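Local structure of HD domain protein (Enterococcus faecalis, 4LRL) at residues C[59-62]-C[63-66]; C[123-126]-C[127-131]; C[358-361]-C[362-365]. The protein probably hydrolyses deoxyribonucleoside triphosphates such as dGTP as a metal-dependent HD-domain phosphohydrolase whose activity is controlled allosterically by nucleotides. All blocks are in the same frame, centred on the assembly; numbering follows the deposited sequence.

Overall arrangement
Interactions 1 and 2 lie on the same side of the chain's centre, their centres about 17 Å apart and their nearest atoms about 8 Å apart. Helix 53-60 joins them: its end carries part of interaction 1, while its residues pack on Cys-129 and Leu-128 of interaction 2. Neither touches the nickel ion; the side chains of Val-64 and Ala-130 are about 12 and 11 Å from the metal. Interaction 1 binds dGTP at a site separate from the metal, consistent with a regulatory role, whereas interaction 2 runs along helix 124-133 to metal ligand His-134 just beyond its end. Interaction 3 lies beyond the chain's centre, about 46 Å from interaction 1 between centres, and starts a helix of the HD-associated region.

Interaction 1: C[59-62]-C[63-66]; sequences INSA and EVQR. With DGT (2'-deoxyguanosine-5'-triphosphate), chain O.
Between helix 53-60 and helix 62-65 the chain turns at Ser-61, the N-cap residue of the second helix, and the first helical bond runs from Gln-65 N to Ser-61 O at 3.0 Å, with a weak one from Val-64 N to the same oxygen. This turn between two helices reads the guanine base of dGTP. Serine suits the turn because its short side chain can fold back, and OG bonds to Leu-58 O in the preceding helix. Asn-60 offers one oxygen to two donors of guanine: OD1 takes DGT N1 at 3.0 Å and DGT N2 at 3.1 Å. Gln-65 completes the reading from the other helix, its NE2 giving a nearly straight bond (169°) to DGT O6 at 3.1 Å. The chain of Gln-65 is bent at chi2 (-62°), which swings the amide back over the turn toward Ile-59. Arg-68 also bonds dGTP, as do Lys-38 and, from the second subunit, Arg-350 and Lys-354. Ile-59 CG2 makes van der Waals contact with the base, 3.6 Å from DGT O6. Together with the bonds to DGT O6 and from Arg-68 NE to OE1, the bond from Gln-65 NE2 to Ile-59 O, 2.6 Å and close to the amide plane, fixes the amide's rotation.

Interaction 2: C[123-126]-C[127-131]; sequences ERLI and TLCAA
The flat carbonyl group of Glu-123 receives two donors from Thr-127: the backbone N approaches almost in line with the C=O bond, at 3.1 Å from Glu-123 O, while the hydroxyl OG1 stands above the carbonyl plane, 43° out of it, at 2.7 Å from the same oxygen. Threonine serves well here because OG1 sits beside its own backbone N (chi1 -51°) and faces back down the alpha-helix, where the hydroxyl of this buried residue spends its hydrogen on Glu-123 O. The i to i+4 backbone bonds of the helix continue from Leu-128 N to Arg-124 O, Cys-129 N to Leu-125 O and Ala-130 N to Ile-126 O. On another side of the helix, the methylenes of Arg-124 run alongside Leu-128 in the same direction, Arg-124 CG meeting Leu-128 CD1 at 3.7 Å; the long aliphatic stem packs while the guanidinium reaches a salt bridge with Asp-121. Leu-125 CD1 touches Cys-129 SG at 3.9 Å. Ala-131 O is hydrogen-bonded to ND1 of the metal ligand His-134, consistent with setting the orientation of that imidazole. Helix 194-200 meets Thr-127, helix 179-187 meets Ile-126, helix 53-60 meets Cys-129, and helix 87-108 lies against Leu-128 and Ala-131.

Interaction 3: C[358-361]-C[362-365]; sequences FTNE and KESA
Asn-360 reaches over the first turn of the helix that follows it, its OD1 accepting from Lys-362 N at 3.0 Å in a weak, bent bond (128°). The amide is brought there by a first torsion that sets CG opposite the backbone nitrogen (chi1 174°). The side chain of Glu-363 crosses that of Asn-360 at about a right angle, with the carboxylate and amide planes 31° apart and Glu-363 CG 3.5 Å from Asn-360 ND2, so that the aliphatic part of the glutamate packs on the cap. Asparagine fits because its short carboxamide can imitate a peptide carbonyl for the N-H groups at a helix start. Behind it, Ser-364 N bonds to Asn-360 O at 3.1 Å, and Glu-361 O receives weak bonds from Ser-364 N and Ala-365 N. A water then ties the turn together: it accepts from Asn-360 N at 2.7 Å and is hydrogen-bonded to Ser-364 OG at 2.7 Å, with a weak third bond to Thr-359 OG1. Ser-364 OG also approaches Phe-358 CD1 obliquely at 3.6 Å, and the edge of that ring faces the water and the peptide between Asn-360 and Glu-361. Farther out, Ile-388 and Leu-476 pack on the phenylalanine, whose backbone is bonded to Glu-440. Acidic Glu-361 and Glu-363 probably suit the positive end of the helix dipole. The whole is an asparagine N-cap opening helix 361-377 just after strand 354-357.

Interaction 1: C[59-62]-C[63-66]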
ATOM      1  N   ILE C  59      14.916   2.673  27.218  1.00 38.54           N
ATOM      2  CA  ILE C  59      14.899   1.713  26.115  1.00 37.12           C
ATOM      3  C   ILE C  59      15.981   0.665  26.303  1.00 38.10           C
ATOM      4  O   ILE C  59      15.751  -0.518  26.098  1.00 37.54           O
ATOM      5  CB  ILE C  59      15.080   2.424  24.743  1.00 37.10           C
ATOM      6  CG1 ILE C  59      13.835   3.263  24.426  1.00 35.34           C
ATOM      7  CG2 ILE C  59      15.397   1.404  23.626  1.00 35.06           C
ATOM      8  CD1 ILE C  59      13.972   4.189  23.242  1.00 34.79           C
ATOM      9  N   ASN C  60      17.157   1.122  26.718  1.00 39.85           N
ATOM     10  CA  ASN C  60      18.315   0.269  26.901  1.00 41.17           C
ATOM     11  C   ASN C  60      18.274  -0.574  28.172  1.00 42.02           C
ATOM     12  O   ASN C  60      19.079  -1.501  28.319  1.00 42.83           O
ATOM     13  CB  ASN C  60      19.598   1.108  26.861  1.00 42.66           C
ATOM     14  CG  ASN C  60      20.016   1.468  25.447  1.00 42.43           C
ATOM     15  OD1 ASN C  60      19.586   0.839  24.473  1.00 39.32           O
ATOM     16  ND2 ASN C  60      20.874   2.477  25.326  1.00 42.99           N
ATOM     17  N   SER C  61      17.340  -0.255  29.075  1.00 41.63           N
ATOM     18  CA  SER C  61      17.246  -0.910  30.386  1.00 42.54           C
ATOM     19  C   SER C  61      16.812  -2.380  30.279  1.00 41.94           C
ATOM     20  O   SER C  61      16.132  -2.755  29.326  1.00 40.46           O
ATOM     21  CB  SER C  61      16.282  -0.151  31.302  1.00 42.46           C
ATOM     22  OG  SER C  61      14.935  -0.483  31.005  1.00 40.44           O
ATOM     23  N   ALA C  62      17.191  -3.185  31.276  1.00 43.15           N
ATOM     24  CA  ALA C  62      16.971  -4.636  31.269  1.00 43.01           C
ATOM     25  C   ALA C  62      15.507  -5.046  31.132  1.00 41.54           C
ATOM     26  O   ALA C  62      15.191  -6.003  30.428  1.00 40.67           O
ATOM     27  CB  ALA C  62      17.571  -5.265  32.524  1.00 44.75           C
ATOM     28  N   GLU C  63      14.629  -4.309  31.808  1.00 41.63           N
ATOM     29  CA  GLU C  63      13.213  -4.634  31.882  1.00 40.74           C
ATOM     30  C   GLU C  63      12.466  -4.317  30.583  1.00 39.31           C
ATOM     31  O   GLU C  63      11.464  -4.956  30.274  1.00 38.56           O
ATOM     32  CB  GLU C  63      12.564  -3.901  33.058  1.00 41.28           C
ATOM     33  CG  GLU C  63      13.050  -4.337  34.439  1.00 44.22           C
ATOM     34  CD  GLU C  63      14.379  -3.702  34.833  1.00 47.47           C
ATOM     35  OE1 GLU C  63      14.765  -2.687  34.207  1.00 47.91           O
ATOM     36  OE2 GLU C  63      15.035  -4.218  35.771  1.00 49.01           O
ATOM     37  N   VAL C  64      12.942  -3.322  29.839  1.00 39.12           N
ATOM     38  CA  VAL C  64      12.362  -2.982  28.546  1.00 37.86           C
ATOM     39  C   VAL C  64      12.903  -3.937  27.475  1.00 38.02           C
ATOM     40  O   VAL C  64      12.155  -4.386  26.615  1.00 36.93           O
ATOM     41  CB  VAL C  64      12.615  -1.502  28.171  1.00 37.69           C
ATOM     42  CG1 VAL C  64      12.145  -1.191  26.748  1.00 37.07           C
ATOM     43  CG2 VAL C  64      11.894  -0.576  29.150  1.00 38.33           C
ATOM     44  N   GLN C  65      14.190  -4.263  27.554  1.00 39.56           N
ATOM     45  CA  GLN C  65      14.828  -5.143  26.583  1.00 40.59           C
ATOM     46  C   GLN C  65      14.191  -6.528  26.496  1.00 40.73           C
ATOM     47  O   GLN C  65      14.159  -7.128  25.417  1.00 40.54           O
ATOM     48  CB  GLN C  65      16.323  -5.292  26.874  1.00 42.10           C
ATOM     49  CG  GLN C  65      17.135  -4.054  26.530  1.00 42.89           C
ATOM     50  CD  GLN C  65      17.091  -3.700  25.050  1.00 41.04           C
ATOM     51  OE1 GLN C  65      17.359  -4.539  24.191  1.00 39.62           O
ATOM     52  NE2 GLN C  65      16.777  -2.445  24.754  1.00 39.55           N
ATOM     53  N   ARG C  66      13.688  -7.033  27.622  1.00 41.42           N
ATOM     54  CA  ARG C  66      13.149  -8.389  27.654  1.00 41.58           C
ATOM     55  C   ARG C  66      11.795  -8.479  26.940  1.00 39.65           C
ATOM     56  O   ARG C  66      11.334  -9.568  26.587  1.00 39.32           O
ATOM     57  CB  ARG C  66      13.095  -8.942  29.089  1.00 43.26           C
ATOM     58  CG  ARG C  66      12.166  -8.220  30.029  1.00 44.19           C
ATOM     59  CD  ARG C  66      11.475  -9.198  30.966  1.00 47.17           C
ATOM     60  NE  ARG C  66      10.134  -8.706  31.255  1.00 48.68           N
ATOM     61  CZ  ARG C  66       9.094  -9.441  31.641  1.00 49.96           C
ATOM     62  NH1 ARG C  66       7.940  -8.824  31.848  1.00 49.43           N
ATOM     63  NH2 ARG C  66       9.189 -10.763  31.827  1.00 49.88           N
TER
HETATM   64  PG  DGT O 502      25.894   4.814  20.312  0.75 67.35           P
HETATM   65  O1G DGT O 502      26.913   4.685  21.426  0.75 67.03           O
HETATM   66  O2G DGT O 502      24.460   4.936  20.776  0.75 66.38           O
HETATM   67  O3G DGT O 502      26.304   5.816  19.250  0.75 66.74           O
HETATM   68  O3B DGT O 502      25.939   3.367  19.598  1.00 64.08           O
HETATM   69  PB  DGT O 502      25.457   3.164  18.074  1.00 62.53           P
HETATM   70  O1B DGT O 502      24.534   4.289  17.686  1.00 60.91           O
HETATM   71  O2B DGT O 502      26.681   2.881  17.231  1.00 63.09           O
HETATM   72  O3A DGT O 502      24.639   1.770  18.166  1.00 57.89           O
HETATM   73  PA  DGT O 502      23.319   1.539  19.059  1.00 52.79           P
HETATM   74  O1A DGT O 502      22.866   2.804  19.718  1.00 52.66           O
HETATM   75  O2A DGT O 502      23.535   0.318  19.915  1.00 52.65           O
HETATM   76  O5' DGT O 502      22.240   1.163  17.924  1.00 52.97           O
HETATM   77  C5' DGT O 502      22.189   1.893  16.696  1.00 49.53           C
HETATM   78  C4' DGT O 502      21.011   1.430  15.848  1.00 46.92           C
HETATM   79  O4' DGT O 502      20.296   0.387  16.511  1.00 45.18           O
HETATM   80  C3' DGT O 502      20.022   2.565  15.626  1.00 47.07           C
HETATM   81  O3' DGT O 502      19.716   2.654  14.223  1.00 48.00           O
HETATM   82  C2' DGT O 502      18.781   2.196  16.422  1.00 45.19           C
HETATM   83  C1' DGT O 502      18.897   0.681  16.500  1.00 44.00           C
HETATM   84  N9  DGT O 502      18.242   0.057  17.679  1.00 41.65           N
HETATM   85  C8  DGT O 502      17.226  -0.818  17.612  1.00 41.61           C
HETATM   86  N7  DGT O 502      16.843  -1.237  18.842  1.00 41.30           N
HETATM   87  C5  DGT O 502      17.636  -0.618  19.724  1.00 40.23           C
HETATM   88  C6  DGT O 502      17.765  -0.611  21.193  1.00 39.52           C
HETATM   89  O6  DGT O 502      17.010  -1.322  21.889  1.00 40.18           O
HETATM   90  N1  DGT O 502      18.713   0.170  21.731  1.00 39.19           N
HETATM   91  C2  DGT O 502      19.540   0.937  20.985  1.00 38.57           C
HETATM   92  N2  DGT O 502      20.470   1.699  21.602  1.00 35.90           N
HETATM   93  N3  DGT O 502      19.475   0.976  19.626  1.00 40.19           N
HETATM   94  C4  DGT O 502      18.556   0.234  18.957  1.00 40.46           C

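Interaction 2: C[123-126]-C[127-131]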
ATOM      1  N   GLU C 123       5.040  18.548  31.181  1.00 48.30           N
ATOM      2  CA  GLU C 123       4.514  17.184  31.293  1.00 46.39           C
ATOM      3  C   GLU C 123       5.081  16.214  30.260  1.00 44.83           C
ATOM      4  O   GLU C 123       4.831  15.015  30.343  1.00 43.73           O
ATOM      5  CB  GLU C 123       2.985  17.184  31.194  1.00 45.55           C
ATOM      6  CG  GLU C 123       2.272  18.126  32.161  1.00 47.90           C
ATOM      7  CD  GLU C 123       2.053  17.534  33.549  1.00 48.45           C
ATOM      8  OE1 GLU C 123       1.036  17.879  34.180  1.00 48.17           O
ATOM      9  OE2 GLU C 123       2.888  16.728  34.013  1.00 49.67           O
ATOM     10  N   ARG C 124       5.839  16.716  29.289  1.00 45.01           N
ATOM     11  CA  ARG C 124       6.319  15.873  28.193  1.00 43.75           C
ATOM     12  C   ARG C 124       7.081  14.623  28.655  1.00 43.01           C
ATOM     13  O   ARG C 124       6.744  13.493  28.258  1.00 41.83           O
ATOM     14  CB  ARG C 124       7.169  16.667  27.186  1.00 44.46           C
ATOM     15  CG  ARG C 124       7.785  15.768  26.103  1.00 45.06           C
ATOM     16  CD  ARG C 124       8.457  16.527  24.982  1.00 47.34           C
ATOM     17  NE  ARG C 124       7.538  17.448  24.326  1.00 50.48           N
ATOM     18  CZ  ARG C 124       7.744  18.010  23.140  1.00 52.06           C
ATOM     19  NH1 ARG C 124       6.845  18.845  22.650  1.00 53.34           N
ATOM     20  NH2 ARG C 124       8.837  17.739  22.441  1.00 52.97           N
ATOM     21  N   LEU C 125       8.103  14.826  29.485  1.00 43.69           N
ATOM     22  CA  LEU C 125       8.997  13.732  29.873  1.00 43.33           C
ATOM     23  C   LEU C 125       8.289  12.601  30.620  1.00 42.13           C
ATOM     24  O   LEU C 125       8.496  11.436  30.301  1.00 41.29           O
ATOM     25  CB  LEU C 125      10.205  14.242  30.660  1.00 45.02           C
ATOM     26  CG  LEU C 125      11.205  13.172  31.117  1.00 45.74           C
ATOM     27  CD1 LEU C 125      11.690  12.268  29.955  1.00 43.75           C
ATOM     28  CD2 LEU C 125      12.376  13.823  31.841  1.00 47.38           C
ATOM     29  N   ILE C 126       7.454  12.948  31.594  1.00 42.37           N
ATOM     30  CA  ILE C 126       6.650  11.956  32.306  1.00 41.95           C
ATOM     31  C   ILE C 126       5.676  11.217  31.376  1.00 39.91           C
ATOM     32  O   ILE C 126       5.413  10.027  31.562  1.00 38.97           O
ATOM     33  CB  ILE C 126       5.890  12.577  33.527  1.00 43.32           C
ATOM     34  CG1 ILE C 126       5.190  11.476  34.337  1.00 43.69           C
ATOM     35  CG2 ILE C 126       4.900  13.649  33.086  1.00 43.45           C
ATOM     36  CD1 ILE C 126       4.378  11.978  35.520  1.00 46.19           C
ATOM     37  N   THR C 127       5.150  11.927  30.380  1.00 39.13           N
ATOM     38  CA  THR C 127       4.204  11.340  29.447  1.00 37.80           C
ATOM     39  C   THR C 127       4.918  10.344  28.519  1.00 37.09           C
ATOM     40  O   THR C 127       4.374   9.273  28.215  1.00 35.74           O
ATOM     41  CB  THR C 127       3.451  12.419  28.641  1.00 37.68           C
ATOM     42  OG1 THR C 127       2.887  13.392  29.535  1.00 39.90           O
ATOM     43  CG2 THR C 127       2.325  11.802  27.833  1.00 36.14           C
ATOM     44  N   LEU C 128       6.133  10.694  28.093  1.00 37.48           N
ATOM     45  CA  LEU C 128       6.933   9.818  27.240  1.00 36.83           C
ATOM     46  C   LEU C 128       7.366   8.580  28.010  1.00 37.00           C
ATOM     47  O   LEU C 128       7.337   7.464  27.483  1.00 36.10           O
ATOM     48  CB  LEU C 128       8.147  10.562  26.674  1.00 37.39           C
ATOM     49  CG  LEU C 128       7.844  11.698  25.700  1.00 37.62           C
ATOM     50  CD1 LEU C 128       9.106  12.455  25.282  1.00 37.52           C
ATOM     51  CD2 LEU C 128       7.097  11.156  24.496  1.00 36.73           C
ATOM     52  N   CYS C 129       7.746   8.780  29.269  1.00 38.47           N
ATOM     53  CA  CYS C 129       8.133   7.665  30.125  1.00 38.99           C
ATOM     54  C   CYS C 129       6.974   6.689  30.314  1.00 37.80           C
ATOM     55  O   CYS C 129       7.123   5.493  30.065  1.00 37.32           O
ATOM     56  CB  CYS C 129       8.670   8.173  31.462  1.00 40.36           C
ATOM     57  SG  CYS C 129      10.294   8.935  31.303  1.00 42.92           S
ATOM     58  N   ALA C 130       5.816   7.204  30.717  1.00 37.88           N
ATOM     59  CA  ALA C 130       4.613   6.368  30.851  1.00 37.32           C
ATOM     60  C   ALA C 130       4.230   5.648  29.557  1.00 36.07           C
ATOM     61  O   ALA C 130       3.797   4.499  29.602  1.00 35.78           O
ATOM     62  CB  ALA C 130       3.456   7.160  31.376  1.00 37.43           C
ATOM     63  N   ALA C 131       4.405   6.311  28.415  1.00 35.72           N
ATOM     64  CA  ALA C 131       4.121   5.696  27.118  1.00 34.86           C
ATOM     65  C   ALA C 131       5.057   4.519  26.825  1.00 34.86           C
ATOM     66  O   ALA C 131       4.621   3.461  26.387  1.00 34.43           O
ATOM     67  CB  ALA C 131       4.217   6.719  26.019  1.00 34.90           C
TER

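Interaction 3: C[358-361]-C[362-365]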
ATOM      1  N   PHE C 358     -22.411 -21.240  20.277  1.00 45.98           N
ATOM      2  CA  PHE C 358     -23.745 -21.437  20.835  1.00 47.68           C
ATOM      3  C   PHE C 358     -24.176 -20.096  21.413  1.00 49.77           C
ATOM      4  O   PHE C 358     -23.326 -19.269  21.733  1.00 49.66           O
ATOM      5  CB  PHE C 358     -23.781 -22.575  21.872  1.00 46.45           C
ATOM      6  CG  PHE C 358     -22.973 -22.310  23.103  1.00 45.11           C
ATOM      7  CD1 PHE C 358     -23.562 -21.738  24.226  1.00 45.63           C
ATOM      8  CD2 PHE C 358     -21.625 -22.640  23.149  1.00 42.78           C
ATOM      9  CE1 PHE C 358     -22.812 -21.491  25.371  1.00 44.78           C
ATOM     10  CE2 PHE C 358     -20.866 -22.395  24.290  1.00 41.87           C
ATOM     11  CZ  PHE C 358     -21.462 -21.825  25.405  1.00 43.12           C
ATOM     12  N   THR C 359     -25.477 -19.855  21.518  1.00 52.38           N
ATOM     13  CA  THR C 359     -25.934 -18.504  21.872  1.00 55.43           C
ATOM     14  C   THR C 359     -26.260 -18.317  23.352  1.00 56.82           C
ATOM     15  O   THR C 359     -26.028 -17.240  23.915  1.00 58.18           O
ATOM     16  CB  THR C 359     -27.109 -18.002  20.978  1.00 57.45           C
ATOM     17  OG1 THR C 359     -27.943 -19.104  20.603  1.00 57.93           O
ATOM     18  CG2 THR C 359     -26.574 -17.326  19.713  1.00 57.57           C
ATOM     19  N   ASN C 360     -26.771 -19.370  23.981  1.00 56.91           N
ATOM     20  CA  ASN C 360     -27.174 -19.298  25.372  1.00 58.28           C
ATOM     21  C   ASN C 360     -26.616 -20.480  26.156  1.00 56.73           C
ATOM     22  O   ASN C 360     -26.889 -21.641  25.834  1.00 55.94           O
ATOM     23  CB  ASN C 360     -28.702 -19.230  25.469  1.00 60.63           C
ATOM     24  CG  ASN C 360     -29.213 -19.299  26.899  1.00 62.88           C
ATOM     25  OD1 ASN C 360     -28.453 -19.178  27.863  1.00 63.37           O
ATOM     26  ND2 ASN C 360     -30.522 -19.488  27.041  1.00 65.96           N
ATOM     27  N   GLU C 361     -25.837 -20.157  27.184  1.00 56.34           N
ATOM     28  CA  GLU C 361     -25.197 -21.137  28.049  1.00 55.43           C
ATOM     29  C   GLU C 361     -26.223 -22.015  28.795  1.00 56.09           C
ATOM     30  O   GLU C 361     -26.130 -23.241  28.771  1.00 54.75           O
ATOM     31  CB  GLU C 361     -24.244 -20.414  29.015  1.00 55.77           C
ATOM     32  CG  GLU C 361     -23.787 -21.214  30.240  1.00 57.22           C
ATOM     33  CD  GLU C 361     -22.433 -21.868  30.052  1.00 57.05           C
ATOM     34  OE1 GLU C 361     -22.405 -23.094  29.801  1.00 57.15           O
ATOM     35  OE2 GLU C 361     -21.401 -21.160  30.154  1.00 56.87           O
ATOM     36  N   LYS C 362     -27.202 -21.377  29.431  1.00 58.03           N
ATOM     37  CA  LYS C 362     -28.192 -22.069  30.249  1.00 59.18           C
ATOM     38  C   LYS C 362     -28.950 -23.140  29.464  1.00 58.36           C
ATOM     39  O   LYS C 362     -29.210 -24.233  29.982  1.00 58.44           O
ATOM     40  CB  LYS C 362     -29.184 -21.062  30.845  1.00 62.13           C
ATOM     41  CG  LYS C 362     -29.348 -21.161  32.357  1.00 64.56           C
ATOM     42  CD  LYS C 362     -28.159 -20.506  33.068  1.00 65.83           C
ATOM     43  CE  LYS C 362     -28.001 -21.022  34.493  1.00 67.28           C
ATOM     44  NZ  LYS C 362     -26.668 -20.662  35.047  1.00 67.08           N
ATOM     45  N   GLU C 363     -29.307 -22.830  28.221  1.00 57.41           N
ATOM     46  CA  GLU C 363     -30.079 -23.770  27.426  1.00 56.68           C
ATOM     47  C   GLU C 363     -29.190 -24.816  26.754  1.00 53.24           C
ATOM     48  O   GLU C 363     -29.647 -25.913  26.452  1.00 53.02           O
ATOM     49  CB  GLU C 363     -31.005 -23.053  26.425  1.00 58.50           C
ATOM     50  CG  GLU C 363     -30.326 -22.471  25.184  1.00 59.31           C
ATOM     51  CD  GLU C 363     -31.311 -21.869  24.177  1.00 62.92           C
ATOM     52  OE1 GLU C 363     -30.840 -21.310  23.164  1.00 62.82           O
ATOM     53  OE2 GLU C 363     -32.546 -21.953  24.389  1.00 66.22           O
ATOM     54  N   SER C 364     -27.922 -24.470  26.548  1.00 50.50           N
ATOM     55  CA  SER C 364     -26.949 -25.361  25.916  1.00 47.11           C
ATOM     56  C   SER C 364     -26.245 -26.272  26.920  1.00 45.04           C
ATOM     57  O   SER C 364     -25.632 -27.262  26.531  1.00 43.91           O
ATOM     58  CB  SER C 364     -25.896 -24.541  25.164  1.00 46.19           C
ATOM     59  OG  SER C 364     -26.433 -23.937  23.999  1.00 47.83           O
ATOM     60  N   ALA C 365     -26.338 -25.920  28.199  1.00 44.29           N
ATOM     61  CA  ALA C 365     -25.538 -26.525  29.260  1.00 42.66           C
ATOM     62  C   ALA C 365     -25.620 -28.054  29.322  1.00 41.82           C
ATOM     63  O   ALA C 365     -24.588 -28.727  29.342  1.00 39.92           O
ATOM     64  CB  ALA C 365     -25.906 -25.906  30.612  1.00 43.86           C
TER
HETATM   65  O   HOH W   1     -27.228 -21.725  22.725  1.00 58.42           O